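Glutathione S-transferase (Lodderomyces elongisporus, PDB 4IVF) probably acts as a glutathione transferase, binding two glutathione molecules per subunit in a two-domain fold of the Ure2p-like GST type. Local coordinates at residues S22-L25 / E26-G29; A177-A180 / L181-W184; P199-G202 / K203-D206; V214-G217 / F218-P222. All coordinates share one frame; numbering follows the deposited sequence.

Contact 1: residues S22-L25 / E26-G29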
# COMPACT_ATOMS: atom_id res chain seq x y z
N SER F 22 2.68 -15.35 -6.66
CA SER F 22 3.08 -16.68 -7.11
C SER F 22 4.48 -17.03 -6.60
O SER F 22 4.74 -18.16 -6.20
CB SER F 22 3.00 -16.82 -8.63
OG SER F 22 3.95 -16.00 -9.29
N ILE F 23 5.38 -16.05 -6.61
CA ILE F 23 6.69 -16.23 -5.98
C ILE F 23 6.58 -16.54 -4.47
O ILE F 23 7.23 -17.46 -3.98
CB ILE F 23 7.60 -15.01 -6.18
CG1 ILE F 23 7.99 -14.88 -7.66
CG2 ILE F 23 8.86 -15.12 -5.32
CD1 ILE F 23 8.62 -13.58 -8.00
N PHE F 24 5.77 -15.78 -3.73
CA PHE F 24 5.70 -16.03 -2.29
C PHE F 24 5.10 -17.39 -1.97
O PHE F 24 5.57 -18.08 -1.07
CB PHE F 24 4.97 -14.94 -1.52
CG PHE F 24 5.34 -14.89 -0.07
CD1 PHE F 24 6.68 -15.00 0.31
CD2 PHE F 24 4.38 -14.76 0.91
CE1 PHE F 24 7.05 -14.97 1.65
CE2 PHE F 24 4.73 -14.73 2.25
CZ PHE F 24 6.08 -14.84 2.63
N LEU F 25 4.07 -17.78 -2.72
CA LEU F 25 3.48 -19.10 -2.55
C LEU F 25 4.52 -20.20 -2.78
O LEU F 25 4.58 -21.17 -2.03
CB LEU F 25 2.27 -19.29 -3.48
CG LEU F 25 1.02 -18.47 -3.15
CD1 LEU F 25 0.02 -18.51 -4.31
CD2 LEU F 25 0.36 -18.97 -1.87
N GLU F 26 5.34 -20.04 -3.82
CA GLU F 26 6.37 -21.03 -4.12
C GLU F 26 7.43 -21.09 -3.01
O GLU F 26 7.87 -22.16 -2.61
CB GLU F 26 7.03 -20.72 -5.46
CG GLU F 26 6.14 -20.94 -6.68
CD GLU F 26 5.81 -22.41 -6.92
OE1 GLU F 26 6.46 -23.29 -6.31
OE2 GLU F 26 4.89 -22.69 -7.72
N VAL F 27 7.82 -19.92 -2.51
CA VAL F 27 8.78 -19.82 -1.43
C VAL F 27 8.25 -20.54 -0.19
O VAL F 27 8.99 -21.25 0.48
CB VAL F 27 9.10 -18.35 -1.10
CG1 VAL F 27 9.78 -18.23 0.25
CG2 VAL F 27 9.96 -17.75 -2.19
N LEU F 28 6.96 -20.37 0.09
CA LEU F 28 6.36 -20.98 1.28
C LEU F 28 6.04 -22.46 1.11
O LEU F 28 5.62 -23.11 2.07
CB LEU F 28 5.08 -20.24 1.68
CG LEU F 28 5.16 -18.82 2.22
CD1 LEU F 28 3.75 -18.26 2.35
CD2 LEU F 28 5.84 -18.81 3.54
N GLY F 29 6.22 -22.99 -0.10
CA GLY F 29 5.97 -24.40 -0.36
C GLY F 29 4.50 -24.80 -0.31
O GLY F 29 4.17 -25.92 0.09

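Contact 2: residues A177-A180 / L181-W184. With GSH (glutathione), chain T.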
# COMPACT_ATOMS: atom_id res chain seq x y z
N ALA F 177 8.49 -7.88 2.08
CA ALA F 177 8.89 -6.61 1.49
C ALA F 177 9.82 -6.83 0.30
O ALA F 177 9.67 -6.22 -0.74
CB ALA F 177 9.52 -5.70 2.54
N ASP F 178 10.78 -7.74 0.46
CA ASP F 178 11.67 -8.09 -0.65
C ASP F 178 10.89 -8.72 -1.81
O ASP F 178 11.10 -8.40 -2.97
CB ASP F 178 12.77 -9.05 -0.19
CG ASP F 178 13.57 -8.51 0.98
OD1 ASP F 178 13.14 -8.68 2.13
OD2 ASP F 178 14.63 -7.90 0.74
N PHE F 179 10.00 -9.65 -1.49
CA PHE F 179 9.28 -10.34 -2.55
C PHE F 179 8.34 -9.41 -3.29
O PHE F 179 8.19 -9.52 -4.50
CB PHE F 179 8.60 -11.59 -2.01
CG PHE F 179 9.58 -12.63 -1.53
CD1 PHE F 179 10.44 -13.23 -2.43
CD2 PHE F 179 9.66 -12.96 -0.19
CE1 PHE F 179 11.36 -14.18 -2.01
CE2 PHE F 179 10.58 -13.90 0.24
CZ PHE F 179 11.44 -14.51 -0.67
N ALA F 180 7.77 -8.45 -2.58
CA ALA F 180 6.96 -7.40 -3.19
C ALA F 180 7.75 -6.57 -4.19
O ALA F 180 7.31 -6.36 -5.32
CB ALA F 180 6.35 -6.48 -2.12
N LEU F 181 8.92 -6.09 -3.77
CA LEU F 181 9.75 -5.26 -4.64
C LEU F 181 10.20 -6.05 -5.88
O LEU F 181 10.26 -5.52 -7.00
CB LEU F 181 10.97 -4.73 -3.86
CG LEU F 181 11.91 -3.85 -4.70
CD1 LEU F 181 11.20 -2.60 -5.17
CD2 LEU F 181 13.18 -3.49 -3.93
N LEU F 182 10.50 -7.32 -5.66
CA LEU F 182 11.04 -8.20 -6.70
C LEU F 182 10.13 -8.31 -7.93
O LEU F 182 10.61 -8.36 -9.07
CB LEU F 182 11.29 -9.59 -6.10
CG LEU F 182 11.92 -10.65 -6.98
CD1 LEU F 182 13.26 -10.16 -7.53
CD2 LEU F 182 12.08 -11.96 -6.22
N GLY F 183 8.82 -8.36 -7.71
CA GLY F 183 7.88 -8.48 -8.81
C GLY F 183 8.05 -7.34 -9.80
O GLY F 183 8.05 -7.57 -11.00
N TRP F 184 8.23 -6.13 -9.28
CA TRP F 184 8.34 -4.91 -10.09
C TRP F 184 9.75 -4.62 -10.58
O TRP F 184 9.93 -4.01 -11.64
CB TRP F 184 7.82 -3.71 -9.31
CG TRP F 184 6.32 -3.60 -9.38
CD1 TRP F 184 5.41 -4.12 -8.50
CD2 TRP F 184 5.56 -2.93 -10.40
NE1 TRP F 184 4.13 -3.82 -8.91
CE2 TRP F 184 4.19 -3.09 -10.07
CE3 TRP F 184 5.91 -2.21 -11.54
CZ2 TRP F 184 3.17 -2.55 -10.85
CZ3 TRP F 184 4.88 -1.67 -12.33
CH2 TRP F 184 3.53 -1.85 -11.98
N1 GSH T . -5.96 0.23 -15.19
CA1 GSH T . -4.61 0.32 -15.70
C1 GSH T . -4.43 1.60 -16.40
O11 GSH T . -5.34 2.46 -16.38
O12 GSH T . -3.36 1.85 -17.00
CB1 GSH T . -4.26 -0.88 -16.58
CG1 GSH T . -2.82 -1.22 -16.47
CD1 GSH T . -2.46 -1.84 -15.12
OE1 GSH T . -3.31 -2.41 -14.41
N2 GSH T . -1.04 -1.78 -14.60
CA2 GSH T . -0.71 -2.36 -13.31
C2 GSH T . -0.39 -1.27 -12.33
O2 GSH T . 0.12 -0.23 -12.72
CB2 GSH T . 0.47 -3.21 -13.44
SG2 GSH T . 0.24 -4.42 -14.69
N3 GSH T . -0.66 -1.44 -10.91
CA3 GSH T . -0.32 -0.36 -10.01
C3 GSH T . 0.09 -0.89 -8.69
O31 GSH T . 0.63 -2.02 -8.59
O32 GSH T . -0.11 -0.19 -7.66

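Contact 3: residues P199-G202 / K203-D206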
# COMPACT_ATOMS: atom_id res chain seq x y z
N PRO F 199 24.09 -0.59 -7.10
CA PRO F 199 24.88 -1.83 -6.99
C PRO F 199 24.40 -2.78 -5.90
O PRO F 199 24.44 -3.99 -6.10
CB PRO F 199 26.31 -1.31 -6.72
CG PRO F 199 26.13 0.07 -6.18
CD PRO F 199 24.90 0.62 -6.86
N LEU F 200 23.93 -2.26 -4.77
CA LEU F 200 23.37 -3.12 -3.74
C LEU F 200 22.08 -3.83 -4.22
O LEU F 200 21.93 -5.03 -4.02
CB LEU F 200 23.11 -2.34 -2.45
CG LEU F 200 24.31 -1.68 -1.77
CD1 LEU F 200 23.85 -1.04 -0.49
CD2 LEU F 200 25.43 -2.68 -1.49
N LEU F 201 21.18 -3.08 -4.85
CA LEU F 201 19.99 -3.69 -5.45
C LEU F 201 20.36 -4.76 -6.48
O LEU F 201 19.77 -5.84 -6.51
CB LEU F 201 19.10 -2.63 -6.09
CG LEU F 201 18.15 -1.85 -5.20
CD1 LEU F 201 17.48 -0.76 -6.02
CD2 LEU F 201 17.09 -2.77 -4.59
N GLY F 202 21.35 -4.44 -7.32
CA GLY F 202 21.85 -5.38 -8.31
C GLY F 202 22.25 -6.72 -7.73
O GLY F 202 21.95 -7.75 -8.31
N LYS F 203 22.93 -6.73 -6.58
CA LYS F 203 23.35 -7.98 -5.94
C LYS F 203 22.15 -8.69 -5.30
O LYS F 203 22.01 -9.92 -5.39
CB LYS F 203 24.41 -7.71 -4.86
CG LYS F 203 25.76 -7.28 -5.37
CD LYS F 203 26.60 -6.69 -4.22
CE LYS F 203 28.09 -6.74 -4.51
NZ LYS F 203 28.87 -7.52 -3.48
N TRP F 204 21.32 -7.91 -4.64
CA TRP F 204 20.09 -8.38 -4.03
C TRP F 204 19.20 -9.03 -5.11
O TRP F 204 18.71 -10.15 -4.94
CB TRP F 204 19.39 -7.19 -3.36
CG TRP F 204 17.94 -7.37 -3.00
CD1 TRP F 204 17.44 -7.81 -1.82
CD2 TRP F 204 16.81 -7.05 -3.82
NE1 TRP F 204 16.06 -7.81 -1.85
CE2 TRP F 204 15.65 -7.36 -3.08
CE3 TRP F 204 16.66 -6.55 -5.13
CZ2 TRP F 204 14.36 -7.18 -3.59
CZ3 TRP F 204 15.37 -6.39 -5.64
CH2 TRP F 204 14.25 -6.70 -4.86
N TYR F 205 19.03 -8.33 -6.22
CA TYR F 205 18.26 -8.85 -7.35
C TYR F 205 18.85 -10.15 -7.90
O TYR F 205 18.14 -11.15 -8.08
CB TYR F 205 18.16 -7.80 -8.46
CG TYR F 205 17.26 -8.20 -9.62
CD1 TYR F 205 15.88 -8.23 -9.48
CD2 TYR F 205 17.79 -8.55 -10.85
CE1 TYR F 205 15.05 -8.60 -10.53
CE2 TYR F 205 16.98 -8.90 -11.90
CZ TYR F 205 15.61 -8.93 -11.73
OH TYR F 205 14.80 -9.29 -12.78
N ASP F 206 20.15 -10.14 -8.16
CA ASP F 206 20.83 -11.32 -8.71
C ASP F 206 20.72 -12.52 -7.76
O ASP F 206 20.57 -13.67 -8.21
CB ASP F 206 22.32 -11.04 -9.01
CG ASP F 206 22.51 -9.99 -10.11
OD1 ASP F 206 21.59 -9.77 -10.92
OD2 ASP F 206 23.62 -9.39 -10.15

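Contact 4: residues V214-G217 / F218-P222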
# COMPACT_ATOMS: atom_id res chain seq x y z
N VAL F 214 11.88 -18.63 -6.87
CA VAL F 214 11.65 -17.35 -7.52
C VAL F 214 11.47 -17.58 -9.02
O VAL F 214 10.52 -17.10 -9.63
CB VAL F 214 12.79 -16.34 -7.26
CG1 VAL F 214 12.73 -15.20 -8.24
CG2 VAL F 214 12.71 -15.82 -5.82
N GLN F 215 12.40 -18.33 -9.61
CA GLN F 215 12.35 -18.66 -11.02
C GLN F 215 11.02 -19.29 -11.39
O GLN F 215 10.48 -19.02 -12.45
CB GLN F 215 13.50 -19.60 -11.37
CG GLN F 215 14.88 -19.06 -11.06
CD GLN F 215 15.94 -20.12 -11.22
OE1 GLN F 215 15.67 -21.19 -11.77
NE2 GLN F 215 17.15 -19.85 -10.74
N LYS F 216 10.48 -20.13 -10.50
CA LYS F 216 9.22 -20.81 -10.75
C LYS F 216 8.04 -19.83 -10.70
O LYS F 216 7.21 -19.82 -11.60
CB LYS F 216 9.02 -21.96 -9.76
CG LYS F 216 7.66 -22.66 -9.87
CD LYS F 216 7.48 -23.32 -11.22
CE LYS F 216 6.11 -23.96 -11.32
NZ LYS F 216 5.82 -24.42 -12.72
N GLY F 217 7.99 -19.00 -9.66
CA GLY F 217 6.96 -17.98 -9.53
C GLY F 217 6.90 -17.03 -10.72
O GLY F 217 5.83 -16.56 -11.11
N PHE F 218 8.06 -16.74 -11.30
CA PHE F 218 8.11 -15.89 -12.49
C PHE F 218 7.57 -16.60 -13.74
O PHE F 218 7.28 -15.96 -14.74
CB PHE F 218 9.52 -15.36 -12.74
CG PHE F 218 9.84 -14.09 -11.98
CD1 PHE F 218 9.01 -12.99 -12.08
CD2 PHE F 218 10.96 -14.02 -11.17
CE1 PHE F 218 9.29 -11.83 -11.38
CE2 PHE F 218 11.26 -12.85 -10.47
CZ PHE F 218 10.43 -11.76 -10.57
N GLU F 219 7.43 -17.92 -13.68
CA GLU F 219 6.85 -18.68 -14.79
C GLU F 219 5.36 -18.99 -14.54
O GLU F 219 4.78 -19.84 -15.21
CB GLU F 219 7.63 -19.98 -15.01
CG GLU F 219 9.11 -19.77 -15.29
CD GLU F 219 9.94 -21.04 -15.07
OE1 GLU F 219 9.37 -22.06 -14.64
OE2 GLU F 219 11.17 -21.01 -15.31
N VAL F 220 4.76 -18.28 -13.59
CA VAL F 220 3.37 -18.50 -13.20
C VAL F 220 2.53 -17.23 -13.28
O VAL F 220 2.73 -16.30 -12.50
CB VAL F 220 3.29 -19.04 -11.75
CG1 VAL F 220 1.82 -19.11 -11.29
CG2 VAL F 220 3.96 -20.41 -11.65
N PRO F 221 1.60 -17.17 -14.24
CA PRO F 221 1.42 -18.15 -15.32
C PRO F 221 2.53 -18.03 -16.38
O PRO F 221 3.23 -17.02 -16.39
CB PRO F 221 0.04 -17.80 -15.90
CG PRO F 221 -0.24 -16.42 -15.47
CD PRO F 221 0.51 -16.19 -14.19
N PRO F 222 2.71 -19.07 -17.22
CA PRO F 222 3.84 -19.16 -18.15
C PRO F 222 3.96 -17.98 -19.09
O PRO F 222 2.96 -17.44 -19.55
CB PRO F 222 3.51 -20.41 -18.97
CG PRO F 222 2.65 -21.22 -18.09
CD PRO F 222 1.86 -20.27 -17.26

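Contact 1: residues S22-L25 / E26-G29
Phe24 and Leu28, one helical turn apart, show how an aromatic ring and a branched aliphatic chain can settle against each other along a single helix. The leucine comes over one face: Leu28 CD1 lies 4.1 Å from the centroid of the Phe24 ring, 27° off its normal, which is CH-pi geometry. Leu28 CG sits above the same face near its centre, and CD2 reaches across to CZ. The two side chains cross at a slant. Although the Phe24 side chain leaves the backbone away from the following turn, CG is anti to the backbone N (chi1 -158°), and the ring thereby swings back towards Leu28. Val27 approaches the CD1 end of the ring obliquely, while its CG2 packs 4.2 Å from Ile23 CG2 on the neighbouring line of side chains. On the more polar flank, Glu26 CG lies 3.1 Å from Ser22 O before the chain bends away at chi2; the carboxylate OE2 is hydrogen-bonded to Tyr32 OH.

Beneath these side chains run the bonds from Val27 N to Ile23 O (2.9 Å) and from Leu28 N to Phe24 O (2.9 Å). Gly29, with positive phi, ends the helix in a Schellman motif, its N bonded to Glu26 O at 3.1 Å. The helix connects strands 8-12 and 32-36 in the beta-alpha-beta unit of the thioredoxin-like domain. Phe24 meets the ring of Phe179 from helix 176-185. The chemistry is divided by side: dispersion and CH-pi contacts serve the buried face, and the one carboxylate is turned to a hydroxyl partner.

Contact 2: residues A177-A180 / L181-W184
Leu182 packs against Phe179 one turn earlier, its CD2 standing 4.3 Å from Phe179 CD1 and obliquely to the ring, while Trp184 carries the same helix onward to a bound glutathione. The indole meets the ligand with its six-membered ring: Trp184 CZ2 is 3.4 Å from the glycyl carboxylate atom O31 of glutathione, and CH2 is 3.7 Å from CB2 of its cysteinyl part. The ligand carbon C2 lies in plane at the indole edge, whereas O31 approaches at a slant, so this is not a stack. With CG beside the backbone N (chi1 -82°), the indole projects from the helix towards the peptide.

One shell out, Trp184 NE1 is hydrogen-bonded to Asn17 OD1, and Asn17 ND2 in turn is bonded to this glutathione. Arg57 and, from the second subunit, Arg142 also hydrogen-bond to it, the latter bringing the dimer partner into the site.

Further back, the helix supplies the frame. Leu181 N bonds Ala177 O at 3.1 Å with an N-H...O angle of 164°, and Leu182 N bonds Asp178 O at 3.0 Å. From Gly183 N the bonds to Phe179 O and Ala180 O are both weak, each 3.5 Å long. At the start of the helix Asp178 OD1 accepts from Thr175 N, and OD2 from Leu169 N and from Trp204 NE1 of helix 199-209. The chemistry suggests that Trp184 acts twice: its carbon edge lies along the ligand, and its single N-H probably fixes which way the Asn17 amide is turned, presenting ND2 to glutathione.

Contact 3: residues P199-G202 / K203-D206
The Trp204 indole meets Leu201 in two ways: Leu201 O lies in its plane at the edge, 3.5 Å from Trp204 CE3, while Leu201 CD2 stands above the plane over the CE3-CZ3 rim, 3.8 Å from CE3. The two side chains run side by side and point the same way. For Trp204 this follows from CG being anti to the backbone N (chi1 164°), which lays the CE3 corner beside the Leu201 carbonyl. The second aromatic residue, Tyr205, touches this turn with CB rather than its ring, 3.2 Å from Leu201 O.

That carbonyl is also the acceptor for Tyr205 N, an unusually short bond of 2.6 Å lying nearly along the C=O axis. Beside it, Trp204 N reaches Leu200 O at 3.0 Å and is almost straight, with an N-H...O angle of 170°. Lys203 N bonds Pro199 O at 3.2 Å and makes a weaker, bent bond to Leu200 O, and Asp206 N closes the next turn on Gly202 O. The aliphatic part of Lys203 follows the helix surface, its CG 3.6 Å from Pro199 O, before the ammonium end leads away.

Helix 199-209 begins at Pro199, and its first turn is received by helix 137-159, where the carboxylate of Glu155 is hydrogen-bonded to both Leu200 N and Leu201 N. On the Trp204 side, NE1 is hydrogen-bonded to Asp178 OD2 of helix 176-185, and Leu181 packs on the indole. Tyr205 lies along Leu182 and Ala185, so helix 199-209 is wedged against both neighbours in the all-helical C-terminal domain.

Contact 4: residues V214-G217 / F218-P222
Helix 212-217 gives way to a type I beta turn from Gly217 to Val220, in which Val220 N is hydrogen-bonded to Gly217 O at 3.2 Å. The donor stands well above the carbonyl plane, as does Glu219 N over Lys216 O at 2.8 Å. By contrast, the last regular helical bond, from Phe218 N to Val214 O (3.0 Å), is much closer to linear at the acceptor, with a C=O...N angle of 164°. Phe218 N reaches four residues back, whereas Glu219 N and Val220 N each reach only three.

Val214 and Phe218 point the same way and lie alongside each other, Val214 CG1 touching CE2 of the ring at 3.6 Å. This pair faces the interior of the glutathione transferase fold at the junction of its two domains: Ile23 of helix 16-27 and Leu182 of helix 176-185 both pack on it, and the Phe218 ring stacks on Tyr186 and meets Tyr19 edge-to-face. Across the turn Lys216 and Glu219 cross at about a right angle, their charged atoms 4.7 Å apart (NZ to OE1), too far for a salt bridge. Val220 CG2, beside its own backbone N while CG1 is anti to it (chi1 173°), comes to 3.3 Å from Lys216 O. Gly217 O has a second donor, Ser22 OG, which also makes a weak bond to Val220 O, just ahead of the cis peptide that leads into Pro221.

In the fold
Along the chain the four contacts follow in series. Contact 1 belongs to the thioredoxin-like N-terminal domain, on the helix between strands 8-12 and 32-36, while contacts 2, 3 and 4 belong to the helical C-terminal domain. Contact 2, whose centre is about 5 Å from that of the chain, touches all the others, their centres lying about 12 to 14 Å from its own. Contacts 1 and 4 touch each other directly, centres about 10 Å apart, whereas contact 3 reaches neither, at about 21 and 20 Å between centres. Helix 176-185 therefore links the domain interface and the glutathione pocket with the outer helix 199-209, and the tail after helix 212-217 returns to the N-terminal domain.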